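PDB 4CEK: regulator of nonsense transcripts 2, which probably serves as a scaffold in nonsense-mediated decay, the surveillance pathway that removes mRNAs with premature stop codons, and contains three MIF4G domains, the second of which forms this structure. Local coordinates for residues 120-125 and 155-160; 136-141 and 173-178; 127-132 and 163-168; 159-162 and 168-171; 193-198 and 227-232. All blocks are in the same frame, centred on the assembly; numbering follows the deposited sequence.

Contact 1 (120-125 and 155-160)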
# COMPACT_ATOMS: atom_id res chain seq x y z
N ALA A 120 -17.23 -6.32 14.59
CA ALA A 120 -16.88 -5.23 15.50
C ALA A 120 -15.46 -4.78 15.24
O ALA A 120 -15.16 -3.58 15.18
CB ALA A 120 -17.00 -5.68 16.97
N PHE A 121 -14.58 -5.78 15.17
CA PHE A 121 -13.14 -5.56 15.03
C PHE A 121 -12.84 -4.79 13.75
O PHE A 121 -12.18 -3.77 13.79
CB PHE A 121 -12.40 -6.90 15.00
CG PHE A 121 -10.95 -6.77 14.78
CD1 PHE A 121 -10.10 -6.47 15.84
CD2 PHE A 121 -10.42 -6.92 13.49
CE1 PHE A 121 -8.73 -6.33 15.61
CE2 PHE A 121 -9.05 -6.80 13.28
CZ PHE A 121 -8.21 -6.50 14.33
N LEU A 122 -13.37 -5.28 12.62
CA LEU A 122 -13.15 -4.63 11.33
C LEU A 122 -13.68 -3.20 11.36
O LEU A 122 -13.00 -2.29 10.92
CB LEU A 122 -13.82 -5.39 10.18
CG LEU A 122 -13.39 -6.85 9.96
CD1 LEU A 122 -14.13 -7.43 8.74
CD2 LEU A 122 -11.89 -7.01 9.81
N GLN A 123 -14.86 -3.00 11.93
CA GLN A 123 -15.45 -1.66 11.98
C GLN A 123 -14.66 -0.68 12.87
O GLN A 123 -14.88 0.53 12.81
CB GLN A 123 -16.94 -1.72 12.35
CG GLN A 123 -17.80 -2.27 11.20
CD GLN A 123 -19.27 -2.53 11.58
OE1 GLN A 123 -19.57 -3.36 12.44
NE2 GLN A 123 -20.18 -1.84 10.89
N GLN A 124 -13.72 -1.19 13.66
CA GLN A 124 -12.88 -0.39 14.57
C GLN A 124 -11.49 -0.05 13.98
O GLN A 124 -10.82 0.89 14.43
CB GLN A 124 -12.77 -1.14 15.93
CG GLN A 124 -11.47 -1.03 16.71
CD GLN A 124 -10.36 -2.03 16.27
OE1 GLN A 124 -9.24 -1.97 16.77
NE2 GLN A 124 -10.69 -2.96 15.35
N LEU A 125 -11.06 -0.82 12.97
CA LEU A 125 -9.79 -0.61 12.30
C LEU A 125 -9.52 0.84 11.91
O LEU A 125 -8.40 1.32 12.14
CB LEU A 125 -9.66 -1.52 11.06
CG LEU A 125 -9.03 -2.89 11.35
CD1 LEU A 125 -8.94 -3.73 10.08
CD2 LEU A 125 -7.68 -2.68 12.02
N VAL A 155 -8.44 -9.00 4.92
CA VAL A 155 -7.85 -8.58 3.65
C VAL A 155 -8.80 -7.65 2.89
O VAL A 155 -8.40 -6.59 2.42
CB VAL A 155 -7.49 -9.81 2.78
CG1 VAL A 155 -7.31 -9.40 1.34
CG2 VAL A 155 -6.25 -10.50 3.30
N ARG A 156 -10.06 -8.01 2.85
CA ARG A 156 -11.02 -7.24 2.08
C ARG A 156 -11.36 -5.91 2.75
O ARG A 156 -11.59 -4.90 2.07
CB ARG A 156 -12.28 -8.06 1.83
CG ARG A 156 -12.05 -9.24 0.90
CD ARG A 156 -13.29 -10.12 0.80
NE ARG A 156 -12.96 -11.46 0.30
CZ ARG A 156 -13.85 -12.37 -0.12
NH1 ARG A 156 -15.15 -12.12 -0.12
NH2 ARG A 156 -13.43 -13.54 -0.54
N ALA A 157 -11.37 -5.88 4.07
CA ALA A 157 -11.58 -4.62 4.80
C ALA A 157 -10.37 -3.71 4.67
O ALA A 157 -10.53 -2.51 4.55
CB ALA A 157 -11.92 -4.86 6.26
N LEU A 158 -9.17 -4.27 4.72
CA LEU A 158 -7.96 -3.48 4.46
C LEU A 158 -7.99 -2.88 3.04
O LEU A 158 -7.65 -1.72 2.86
CB LEU A 158 -6.73 -4.34 4.66
CG LEU A 158 -6.57 -4.91 6.06
CD1 LEU A 158 -5.24 -5.63 6.18
CD2 LEU A 158 -6.65 -3.78 7.07
N PHE A 159 -8.46 -3.63 2.04
CA PHE A 159 -8.38 -3.20 0.64
C PHE A 159 -9.37 -2.07 0.33
O PHE A 159 -9.09 -1.20 -0.52
CB PHE A 159 -8.62 -4.39 -0.30
CG PHE A 159 -8.64 -4.03 -1.76
CD1 PHE A 159 -7.45 -3.90 -2.47
CD2 PHE A 159 -9.84 -3.84 -2.43
CE1 PHE A 159 -7.45 -3.59 -3.83
CE2 PHE A 159 -9.85 -3.53 -3.78
CZ PHE A 159 -8.65 -3.41 -4.49
N ILE A 160 -10.52 -2.06 1.00
CA ILE A 160 -11.48 -0.98 0.77
C ILE A 160 -11.28 0.22 1.69
O ILE A 160 -12.22 0.96 1.88
CB ILE A 160 -12.98 -1.42 0.81
CG1 ILE A 160 -13.37 -1.98 2.18
CG2 ILE A 160 -13.29 -2.43 -0.28
CD1 ILE A 160 -14.81 -2.42 2.26
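Leu122 meets Ala157 with both arms of its fork. Its CD1 and CD2 each lie 4.2 Å from Ala157 CB, so the two methyls come at the alanine methyl side by side. The second pair is methyl against methyl: Leu125 CD1 reaches Leu158 CD2 at 3.8 Å, the two branched chains meeting at a slant. An alanine suits the point where the backbones draw nearest, Leu122 CA and Ala157 CA being 6.7 Å apart, while the leucine pair bridges the wider gap farther along. The fork of Leu122 is directed by its first torsion (chi1 -59°), which places CG beside the backbone N and opposite the carbonyl carbon. Here helix 110-124 lies against helix 148-159 in the all-helical MIF4G domain, a fold built of HEAT-like antiparallel helices in layers, and the apolar side chains form the seam between them. The backbone bond from Leu125 N to Leu122 O, 3.2 Å long, ties these two leucines together. Leu154, a turn earlier on helix 148-159, touches both Leu122 and Leu125. Tyr172 of helix 169-179 packs on both Leu125 and Leu158; from the same helix Leu175 also touches Leu125, and Val176 touches Leu158, while Val155 and Phe159 carry helix 148-159 onto helix 185-203.

Contact 2 (136-141 and 173-178)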
# COMPACT_ATOMS: atom_id res chain seq x y z
N LYS A 136 -1.90 -3.49 18.89
CA LYS A 136 -2.94 -4.15 19.71
C LYS A 136 -3.94 -4.90 18.85
O LYS A 136 -4.32 -6.04 19.16
CB LYS A 136 -3.69 -3.14 20.59
CG LYS A 136 -3.00 -2.86 21.92
CD LYS A 136 -3.59 -1.64 22.65
CE LYS A 136 -2.81 -1.30 23.92
NZ LYS A 136 -2.48 0.15 24.03
N ALA A 137 -4.37 -4.26 17.77
CA ALA A 137 -5.31 -4.85 16.83
C ALA A 137 -4.77 -6.17 16.27
O ALA A 137 -5.52 -7.16 16.11
CB ALA A 137 -5.63 -3.86 15.71
N ALA A 138 -3.48 -6.19 15.97
CA ALA A 138 -2.80 -7.38 15.52
C ALA A 138 -2.81 -8.49 16.58
O ALA A 138 -3.01 -9.66 16.25
CB ALA A 138 -1.37 -7.06 15.11
N MET A 139 -2.57 -8.15 17.84
CA MET A 139 -2.56 -9.17 18.91
C MET A 139 -3.97 -9.72 19.09
O MET A 139 -4.18 -10.93 19.15
CB MET A 139 -1.98 -8.61 20.21
CG MET A 139 -0.46 -8.50 20.19
SD MET A 139 0.35 -7.68 21.60
CE MET A 139 -0.22 -5.99 21.46
N ASP A 140 -4.94 -8.82 19.11
CA ASP A 140 -6.34 -9.19 19.25
C ASP A 140 -6.79 -10.15 18.14
O ASP A 140 -7.44 -11.16 18.40
CB ASP A 140 -7.21 -7.91 19.28
CG ASP A 140 -8.68 -8.18 19.54
OD1 ASP A 140 -9.00 -9.30 20.01
OD2 ASP A 140 -9.51 -7.28 19.29
N PHE A 141 -6.46 -9.82 16.90
CA PHE A 141 -6.87 -10.65 15.77
C PHE A 141 -6.18 -12.01 15.81
O PHE A 141 -6.79 -13.05 15.61
CB PHE A 141 -6.53 -9.95 14.44
CG PHE A 141 -7.05 -10.66 13.26
CD1 PHE A 141 -6.32 -11.66 12.68
CD2 PHE A 141 -8.33 -10.39 12.78
CE1 PHE A 141 -6.83 -12.38 11.60
CE2 PHE A 141 -8.84 -11.11 11.71
CZ PHE A 141 -8.08 -12.10 11.11
N ALA A 173 -0.59 -1.02 6.54
CA ALA A 173 0.60 -1.75 6.14
C ALA A 173 1.33 -2.38 7.33
O ALA A 173 1.91 -3.47 7.21
CB ALA A 173 1.56 -0.86 5.34
N ARG A 174 1.40 -1.68 8.46
CA ARG A 174 2.08 -2.23 9.65
C ARG A 174 1.38 -3.51 10.15
O ARG A 174 2.03 -4.50 10.44
CB ARG A 174 2.15 -1.21 10.80
CG ARG A 174 3.30 -1.49 11.76
CD ARG A 174 3.39 -0.45 12.86
NE ARG A 174 3.88 -1.00 14.14
CZ ARG A 174 5.15 -1.11 14.51
NH1 ARG A 174 6.14 -0.70 13.73
NH2 ARG A 174 5.45 -1.63 15.70
N LEU A 175 0.05 -3.46 10.22
CA LEU A 175 -0.78 -4.62 10.57
C LEU A 175 -0.38 -5.82 9.71
O LEU A 175 0.04 -6.84 10.23
CB LEU A 175 -2.27 -4.30 10.34
CG LEU A 175 -3.29 -5.32 10.88
CD1 LEU A 175 -3.08 -5.60 12.37
CD2 LEU A 175 -4.68 -4.78 10.63
N VAL A 176 -0.44 -5.63 8.38
CA VAL A 176 -0.17 -6.70 7.44
C VAL A 176 1.22 -7.27 7.66
O VAL A 176 1.39 -8.48 7.72
CB VAL A 176 -0.34 -6.23 5.99
CG1 VAL A 176 0.25 -7.26 5.03
CG2 VAL A 176 -1.82 -5.97 5.69
N ALA A 177 2.22 -6.41 7.84
CA ALA A 177 3.59 -6.89 7.98
C ALA A 177 3.81 -7.55 9.34
O ALA A 177 4.70 -8.39 9.51
CB ALA A 177 4.56 -5.75 7.79
N THR A 178 3.03 -7.14 10.32
CA THR A 178 3.14 -7.69 11.67
C THR A 178 2.50 -9.10 11.74
O THR A 178 2.99 -9.98 12.42
CB THR A 178 2.48 -6.75 12.70
OG1 THR A 178 3.16 -5.48 12.69
CG2 THR A 178 2.57 -7.35 14.07
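Leu175 thrusts one methyl end-on into the flank of Ala138: its CD1 lies 3.5 Å from Ala138 CB and 3.6 Å from Ala138 CA, a close fit over a residue with little side chain of its own. The leucine gets there because its CG stands opposite the backbone N (chi1 -170°), which swings the fork across to the other helix. Thr178, one turn on, meets the same alanine methyl from another direction, its CG2 lying 4.1 Å from Ala138 CB. The threonine thus divides its two branches: the methyl faces helix 131-144, and OG1 donates to Arg174 O at 2.7 Å, approaching from above the carbonyl plane. That oxygen also accepts from Thr178 N. With an alanine here, Arg174 O is likely to lose its hydroxyl donor and a gap to open beside the Ala138 methyl. With Ala137 and Ala138 on the side of helix 131-144 that meets helix 169-179, the axes of the two short segments pass 9.7 Å apart, crossing at -43°. Around this buried interface, Phe121 of helix 110-124 and Leu154 of helix 148-159 meet helix 131-144 at Ala137 and Phe141, while Leu158, on Val176, and helix 210-225, on Ala173, flank helix 169-179.

Contact 3 (127-132 and 163-168)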
# COMPACT_ATOMS: atom_id res chain seq x y z
N ASN A 127 -10.18 3.39 13.31
CA ASN A 127 -9.81 4.19 14.48
C ASN A 127 -8.42 3.91 14.99
O ASN A 127 -7.97 4.59 15.89
CB ASN A 127 -10.78 3.96 15.64
CG ASN A 127 -12.20 4.35 15.29
OD1 ASN A 127 -12.45 5.02 14.30
ND2 ASN A 127 -13.14 3.93 16.11
N CYS A 128 -7.72 2.92 14.42
CA CYS A 128 -6.37 2.58 14.92
C CYS A 128 -5.35 3.48 14.28
O CYS A 128 -4.54 3.06 13.47
CB CYS A 128 -6.05 1.10 14.68
SG CYS A 128 -7.16 -0.04 15.58
N VAL A 129 -5.39 4.75 14.68
CA VAL A 129 -4.54 5.78 14.10
C VAL A 129 -3.19 6.02 14.83
O VAL A 129 -2.56 7.03 14.61
CB VAL A 129 -5.33 7.12 13.93
CG1 VAL A 129 -6.45 6.94 12.93
CG2 VAL A 129 -5.91 7.60 15.25
N ASN A 130 -2.70 5.09 15.65
CA ASN A 130 -1.26 5.15 16.06
C ASN A 130 -0.60 3.78 16.18
O ASN A 130 -1.26 2.76 16.08
CB ASN A 130 -1.02 5.98 17.35
CG ASN A 130 -1.62 5.33 18.63
OD1 ASN A 130 -2.23 4.26 18.62
ND2 ASN A 130 -1.42 6.01 19.73
N ARG A 131 0.72 3.79 16.34
CA ARG A 131 1.54 2.60 16.40
C ARG A 131 1.07 1.60 17.48
O ARG A 131 0.96 0.41 17.23
CB ARG A 131 2.98 3.03 16.67
CG ARG A 131 4.02 1.93 16.62
CD ARG A 131 5.28 2.33 17.38
NE ARG A 131 6.36 1.36 17.21
CZ ARG A 131 7.57 1.45 17.77
NH1 ARG A 131 7.87 2.49 18.56
NH2 ARG A 131 8.48 0.50 17.53
N ASP A 132 0.78 2.10 18.68
CA ASP A 132 0.32 1.22 19.76
C ASP A 132 -1.06 0.65 19.47
O ASP A 132 -1.27 -0.56 19.62
CB ASP A 132 0.34 1.95 21.13
CG ASP A 132 1.76 2.38 21.54
OD1 ASP A 132 2.75 1.68 21.23
OD2 ASP A 132 1.87 3.44 22.19
N ARG A 163 -10.52 6.52 0.20
CA ARG A 163 -9.52 7.50 -0.30
C ARG A 163 -9.34 8.72 0.62
O ARG A 163 -8.28 9.33 0.63
CB ARG A 163 -9.88 7.98 -1.72
CG ARG A 163 -11.10 8.90 -1.83
CD ARG A 163 -11.34 9.39 -3.25
NE ARG A 163 -12.73 9.84 -3.43
CZ ARG A 163 -13.69 9.14 -4.03
NH1 ARG A 163 -13.47 7.93 -4.57
NH2 ARG A 163 -14.91 9.65 -4.11
N GLN A 164 -10.38 9.03 1.39
CA GLN A 164 -10.41 10.16 2.29
C GLN A 164 -9.68 9.89 3.63
O GLN A 164 -9.57 10.79 4.48
CB GLN A 164 -11.87 10.59 2.53
CG GLN A 164 -12.83 10.35 1.35
CD GLN A 164 -13.60 9.02 1.44
OE1 GLN A 164 -13.96 8.57 2.53
NE2 GLN A 164 -13.85 8.40 0.29
N ARG A 165 -9.18 8.66 3.80
CA ARG A 165 -8.39 8.26 4.96
C ARG A 165 -7.02 7.74 4.55
O ARG A 165 -6.59 6.68 4.98
CB ARG A 165 -9.11 7.18 5.77
CG ARG A 165 -10.47 7.60 6.36
CD ARG A 165 -10.36 8.71 7.42
NE ARG A 165 -9.33 8.45 8.42
CZ ARG A 165 -9.49 7.66 9.48
NH1 ARG A 165 -10.66 7.03 9.69
NH2 ARG A 165 -8.49 7.49 10.33
N LEU A 166 -6.31 8.51 3.74
CA LEU A 166 -4.93 8.22 3.42
C LEU A 166 -4.06 8.00 4.63
O LEU A 166 -3.02 7.32 4.54
CB LEU A 166 -4.30 9.38 2.62
CG LEU A 166 -4.81 9.62 1.18
CD1 LEU A 166 -3.82 10.52 0.43
CD2 LEU A 166 -5.09 8.29 0.46
N ASP A 167 -4.45 8.61 5.76
CA ASP A 167 -3.68 8.51 7.02
C ASP A 167 -3.60 7.07 7.59
O ASP A 167 -2.68 6.74 8.33
CB ASP A 167 -4.29 9.43 8.09
CG ASP A 167 -5.76 9.11 8.39
OD1 ASP A 167 -6.59 9.06 7.44
OD2 ASP A 167 -6.10 8.91 9.58
N LEU A 168 -4.59 6.24 7.23
CA LEU A 168 -4.62 4.82 7.63
C LEU A 168 -3.58 3.93 6.93
O LEU A 168 -3.06 2.98 7.51
CB LEU A 168 -6.01 4.25 7.40
CG LEU A 168 -7.12 4.86 8.27
CD1 LEU A 168 -8.47 4.24 7.88
CD2 LEU A 168 -6.80 4.67 9.74
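Asp167 OD2 receives the NH2 of Arg165 at 2.9 Å along a nearly straight bond (170° at the hydrogen), and Val129 CG1 closes in beside this pair. A second bond runs from Arg165 NE to Asp167 OD1 at 3.0 Å, so the salt bridge is side-on, with one nitrogen for each oxygen and both oxygens met on their syn sides. Asp167 OD2 lies in the plane of the guanidinium, whereas OD1 is tilted somewhat out of it. Val129 reaches the rim of the same flat group: its CG1 lies 3.4 Å from Arg165 NH2, nearly in plane, and is also 3.9 Å from Asp167 OD2 and 3.9 Å from Leu168 CD2. One face of the guanidinium is lined by Leu168, whose CG sits 3.6 Å above its plane. Bends at chi2 (-65°) and chi3 (-48°) curl the arginine chain back over its own loop to make this geometry possible. A long chain ending in a flat, charged guanidinium suits the place, since NH1 still has a bond to give, to the carbonyl of Pro126 just before Asn127. A methionine in its place would probably leave the Asp167 carboxylate without its mate, free to turn, and cut the link to Pro126 O. Cys128 makes an inverse gamma turn here, and Asn130 N-caps helix 131-144 through Leu133 N. The contact joins two connecting loops, one leading into helix 131-144 and the other into helix 169-179, at the helix ends of a HEAT-like, layered MIF4G fold.

Contact 4 (159-162 and 168-171)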
# COMPACT_ATOMS: atom_id res chain seq x y z
N PHE A 159 -8.46 -3.63 2.04
CA PHE A 159 -8.38 -3.20 0.64
C PHE A 159 -9.37 -2.07 0.33
O PHE A 159 -9.09 -1.20 -0.52
CB PHE A 159 -8.62 -4.39 -0.30
CG PHE A 159 -8.64 -4.03 -1.76
CD1 PHE A 159 -7.45 -3.90 -2.47
CD2 PHE A 159 -9.84 -3.84 -2.43
CE1 PHE A 159 -7.45 -3.59 -3.83
CE2 PHE A 159 -9.85 -3.53 -3.78
CZ PHE A 159 -8.65 -3.41 -4.49
N ILE A 160 -10.52 -2.06 1.00
CA ILE A 160 -11.48 -0.98 0.77
C ILE A 160 -11.28 0.22 1.69
O ILE A 160 -12.22 0.96 1.88
CB ILE A 160 -12.98 -1.42 0.81
CG1 ILE A 160 -13.37 -1.98 2.18
CG2 ILE A 160 -13.29 -2.43 -0.28
CD1 ILE A 160 -14.81 -2.42 2.26
N VAL A 161 -10.09 0.42 2.26
CA VAL A 161 -9.77 1.73 2.87
C VAL A 161 -10.34 2.86 2.01
O VAL A 161 -10.12 2.87 0.80
CB VAL A 161 -8.26 2.07 2.98
CG1 VAL A 161 -7.78 2.03 4.41
CG2 VAL A 161 -7.39 1.21 2.08
N PRO A 162 -11.08 3.79 2.61
CA PRO A 162 -11.54 4.94 1.80
C PRO A 162 -10.41 5.92 1.39
O PRO A 162 -9.45 6.13 2.15
CB PRO A 162 -12.55 5.61 2.72
CG PRO A 162 -12.11 5.25 4.10
CD PRO A 162 -11.55 3.86 4.00
N LEU A 168 -4.59 6.24 7.23
CA LEU A 168 -4.62 4.82 7.63
C LEU A 168 -3.58 3.93 6.93
O LEU A 168 -3.06 2.98 7.51
CB LEU A 168 -6.01 4.25 7.40
CG LEU A 168 -7.12 4.86 8.27
CD1 LEU A 168 -8.47 4.24 7.88
CD2 LEU A 168 -6.80 4.67 9.74
N LEU A 169 -3.22 4.26 5.70
CA LEU A 169 -2.36 3.36 4.92
C LEU A 169 -1.12 2.88 5.63
O LEU A 169 -0.75 1.73 5.48
CB LEU A 169 -1.95 4.02 3.59
CG LEU A 169 -3.12 4.35 2.67
CD1 LEU A 169 -2.65 4.99 1.37
CD2 LEU A 169 -3.96 3.12 2.46
N PRO A 170 -0.41 3.77 6.35
CA PRO A 170 0.82 3.26 6.99
C PRO A 170 0.53 2.26 8.11
O PRO A 170 1.34 1.36 8.39
CB PRO A 170 1.47 4.52 7.60
CG PRO A 170 0.84 5.67 6.90
CD PRO A 170 -0.51 5.24 6.42
N PHE A 171 -0.60 2.46 8.79
CA PHE A 171 -0.97 1.60 9.92
C PHE A 171 -1.45 0.25 9.35
O PHE A 171 -0.96 -0.84 9.77
CB PHE A 171 -1.98 2.33 10.82
CG PHE A 171 -1.44 3.65 11.35
CD1 PHE A 171 -0.35 3.68 12.22
CD2 PHE A 171 -1.97 4.88 10.93
CE1 PHE A 171 0.20 4.89 12.66
CE2 PHE A 171 -1.43 6.10 11.36
CZ PHE A 171 -0.35 6.10 12.23
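This is a buried, purely apolar contact that closes the loop of a helical hairpin: Val161, just past the end of helix 148-159, meets Leu168 and Leu169 where helix 169-179 begins. Such pairs of antiparallel helices, joined by a short connection, are the building principle of the HEAT-like MIF4G fold, and here the connection is filled from within by its own side chains. Val161 suits the spot because its two methyls diverge from one carbon and can serve two neighbours. Val161 CG1 lies 4.1 Å from Leu168 CB and 4.2 Å from Leu168 CD1, as the two side chains run past one another in opposite senses. The following Pro162 favours an extended backbone at Val161, which carries the chain away from the helix just left. On the far side, Pro170 fits the first turn of its helix, where a residue without an N-H costs no regular bond. Helix 210-225 backs the cluster: Phe219 touches both Val161 and Leu169, and Arg218 lies on Leu169. Phe159 points another way, toward helices 185-203 and 89-99. Leu169 sets its CG beside its backbone N (chi1 -62°), which brings the fork round to the valine, and there Leu169 CD2 stops 3.9 Å from Val161 CG2.

Contact 5 (193-198 and 227-232)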
# COMPACT_ATOMS: atom_id res chain seq x y z
N MET A 193 -4.30 -8.36 -4.82
CA MET A 193 -5.40 -7.42 -5.11
C MET A 193 -4.86 -6.03 -5.55
O MET A 193 -5.39 -5.41 -6.47
CB MET A 193 -6.29 -7.26 -3.87
CG MET A 193 -7.12 -8.51 -3.53
SD MET A 193 -8.29 -8.19 -2.19
CE MET A 193 -7.19 -8.28 -0.79
N LEU A 194 -3.80 -5.56 -4.88
CA LEU A 194 -3.27 -4.24 -5.10
C LEU A 194 -2.58 -4.23 -6.45
O LEU A 194 -2.79 -3.31 -7.23
CB LEU A 194 -2.32 -3.84 -3.97
CG LEU A 194 -2.97 -3.34 -2.67
CD1 LEU A 194 -1.93 -3.09 -1.57
CD2 LEU A 194 -3.75 -2.06 -2.93
N ARG A 195 -1.81 -5.27 -6.77
CA ARG A 195 -1.24 -5.44 -8.11
C ARG A 195 -2.26 -5.40 -9.25
O ARG A 195 -2.00 -4.77 -10.28
CB ARG A 195 -0.49 -6.78 -8.25
CG ARG A 195 0.92 -6.77 -7.72
CD ARG A 195 1.77 -7.89 -8.33
NE ARG A 195 1.07 -9.18 -8.20
CZ ARG A 195 1.08 -9.96 -7.12
NH1 ARG A 195 1.79 -9.63 -6.03
NH2 ARG A 195 0.38 -11.08 -7.16
N GLY A 196 -3.35 -6.15 -9.10
CA GLY A 196 -4.40 -6.20 -10.13
C GLY A 196 -5.07 -4.85 -10.34
O GLY A 196 -5.31 -4.43 -11.46
N ASP A 197 -5.31 -4.13 -9.26
CA ASP A 197 -5.93 -2.80 -9.36
C ASP A 197 -4.95 -1.80 -9.99
O ASP A 197 -5.34 -0.98 -10.84
CB ASP A 197 -6.36 -2.36 -7.98
CG ASP A 197 -7.48 -1.39 -8.01
OD1 ASP A 197 -8.15 -1.25 -9.03
OD2 ASP A 197 -7.67 -0.72 -6.99
N PHE A 198 -3.65 -1.94 -9.67
CA PHE A 198 -2.62 -1.15 -10.31
C PHE A 198 -2.63 -1.34 -11.82
O PHE A 198 -2.70 -0.36 -12.56
CB PHE A 198 -1.25 -1.47 -9.74
CG PHE A 198 -0.13 -0.67 -10.36
CD1 PHE A 198 0.13 0.62 -9.94
CD2 PHE A 198 0.63 -1.19 -11.37
CE1 PHE A 198 1.18 1.36 -10.49
CE2 PHE A 198 1.66 -0.46 -11.96
CZ PHE A 198 1.93 0.82 -11.50
N LYS A 227 8.53 -4.13 3.19
CA LYS A 227 9.01 -5.30 2.46
C LYS A 227 7.92 -6.33 2.22
O LYS A 227 8.24 -7.50 2.08
CB LYS A 227 10.19 -5.97 3.18
CG LYS A 227 11.29 -5.02 3.63
CD LYS A 227 12.40 -5.76 4.37
CE LYS A 227 13.35 -4.78 5.07
NZ LYS A 227 14.11 -5.38 6.22
N MET A 228 6.64 -5.93 2.20
CA MET A 228 5.58 -6.83 1.75
C MET A 228 5.52 -6.87 0.22
O MET A 228 5.19 -7.88 -0.33
CB MET A 228 4.24 -6.43 2.32
CG MET A 228 4.18 -6.56 3.85
SD MET A 228 4.44 -8.25 4.51
CE MET A 228 6.19 -8.29 4.91
N PHE A 229 5.83 -5.76 -0.46
CA PHE A 229 6.23 -5.78 -1.87
C PHE A 229 7.73 -5.72 -1.85
O PHE A 229 8.30 -5.08 -0.98
CB PHE A 229 5.72 -4.58 -2.63
CG PHE A 229 4.30 -4.71 -3.04
CD1 PHE A 229 3.96 -5.30 -4.24
CD2 PHE A 229 3.28 -4.26 -2.22
CE1 PHE A 229 2.63 -5.42 -4.62
CE2 PHE A 229 1.95 -4.38 -2.59
CZ PHE A 229 1.63 -4.95 -3.80
N THR A 230 8.38 -6.45 -2.76
CA THR A 230 9.83 -6.44 -2.84
C THR A 230 10.17 -5.22 -3.68
O THR A 230 9.28 -4.67 -4.36
CB THR A 230 10.39 -7.69 -3.57
OG1 THR A 230 9.80 -7.76 -4.86
CG2 THR A 230 10.15 -9.03 -2.80
N LYS A 231 11.45 -4.83 -3.64
CA LYS A 231 11.97 -3.68 -4.40
C LYS A 231 11.75 -3.90 -5.86
O LYS A 231 11.32 -2.99 -6.59
CB LYS A 231 13.46 -3.49 -4.11
CG LYS A 231 13.68 -2.97 -2.70
CD LYS A 231 15.10 -3.16 -2.17
CE LYS A 231 15.18 -2.67 -0.74
NZ LYS A 231 14.77 -3.75 0.21
N ASN A 232 12.00 -5.13 -6.28
CA ASN A 232 11.82 -5.53 -7.68
C ASN A 232 10.37 -5.41 -8.12
O ASN A 232 10.12 -4.95 -9.21
CB ASN A 232 12.34 -6.96 -7.87
CG ASN A 232 12.47 -7.35 -9.32
OD1 ASN A 232 13.23 -6.74 -10.05
ND2 ASN A 232 11.76 -8.40 -9.74
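Leu194 comes first along helix 185-203 to meet Phe229, and it does so with the root of its side chain: Leu194 CB lies 4.1 Å from Phe229 CZ, the far corner of the ring. Its CD2 turns to Phe159 of helix 148-159, and the side chain also touches Leu223 of helix 210-225. Arg195 follows with its aliphatic part. Its CG approaches Phe229 CE1 at 3.8 Å, in the plane of the ring and at its edge, so the methylene meets the rim and not the face. The guanidinium plane is steeply turned, 76° from that of the ring, after a bend at chi3. An arginine is well placed at such a border, since its methylenes cover an aromatic edge while its charge can lie toward solvent. Phe229 thus comes edge-first against two consecutive residues of one helical turn, its CG set beside the backbone N and opposite the carbonyl carbon (chi1 -80°). It belongs to the short link between helix 210-225 and helix 231-243, in the layered helices of the MIF4G fold: Lys227 ends the first helix in a Schellman motif with positive phi, and Thr230 N-caps the next through its OG1 and the N of Asp233. Farther along the first segment, Asp197 N bonds to Met193 O at 3.1 Å and Phe198 N to Leu194 O at 2.9 Å, fixing the turn that presents Leu194 and Arg195. Phe198 itself packs on Cys237 and Leu241 of helix 231-243, while Leu223, Thr224 and Thr234 also touch the Phe229 side chain.

How the contacts relate
From the N terminus, contact 1 opens on helix 110-124, contact 3 in the loop that follows and contact 2 on helix 131-144. Contact 1 closes at the end of helix 148-159, contact 3 in the next loop and contact 2 on helix 169-179, so each of the three crosses the other two. Contact 4 starts where contact 1 ends, shares Leu168 with contact 3 and is nested within the loop closed by contact 2. Contact 5 follows all of them in series, joining helix 185-203 to the link before helix 231-243. Phe159 on Leu194 and Met228 on Val176 connect it to the earlier helices.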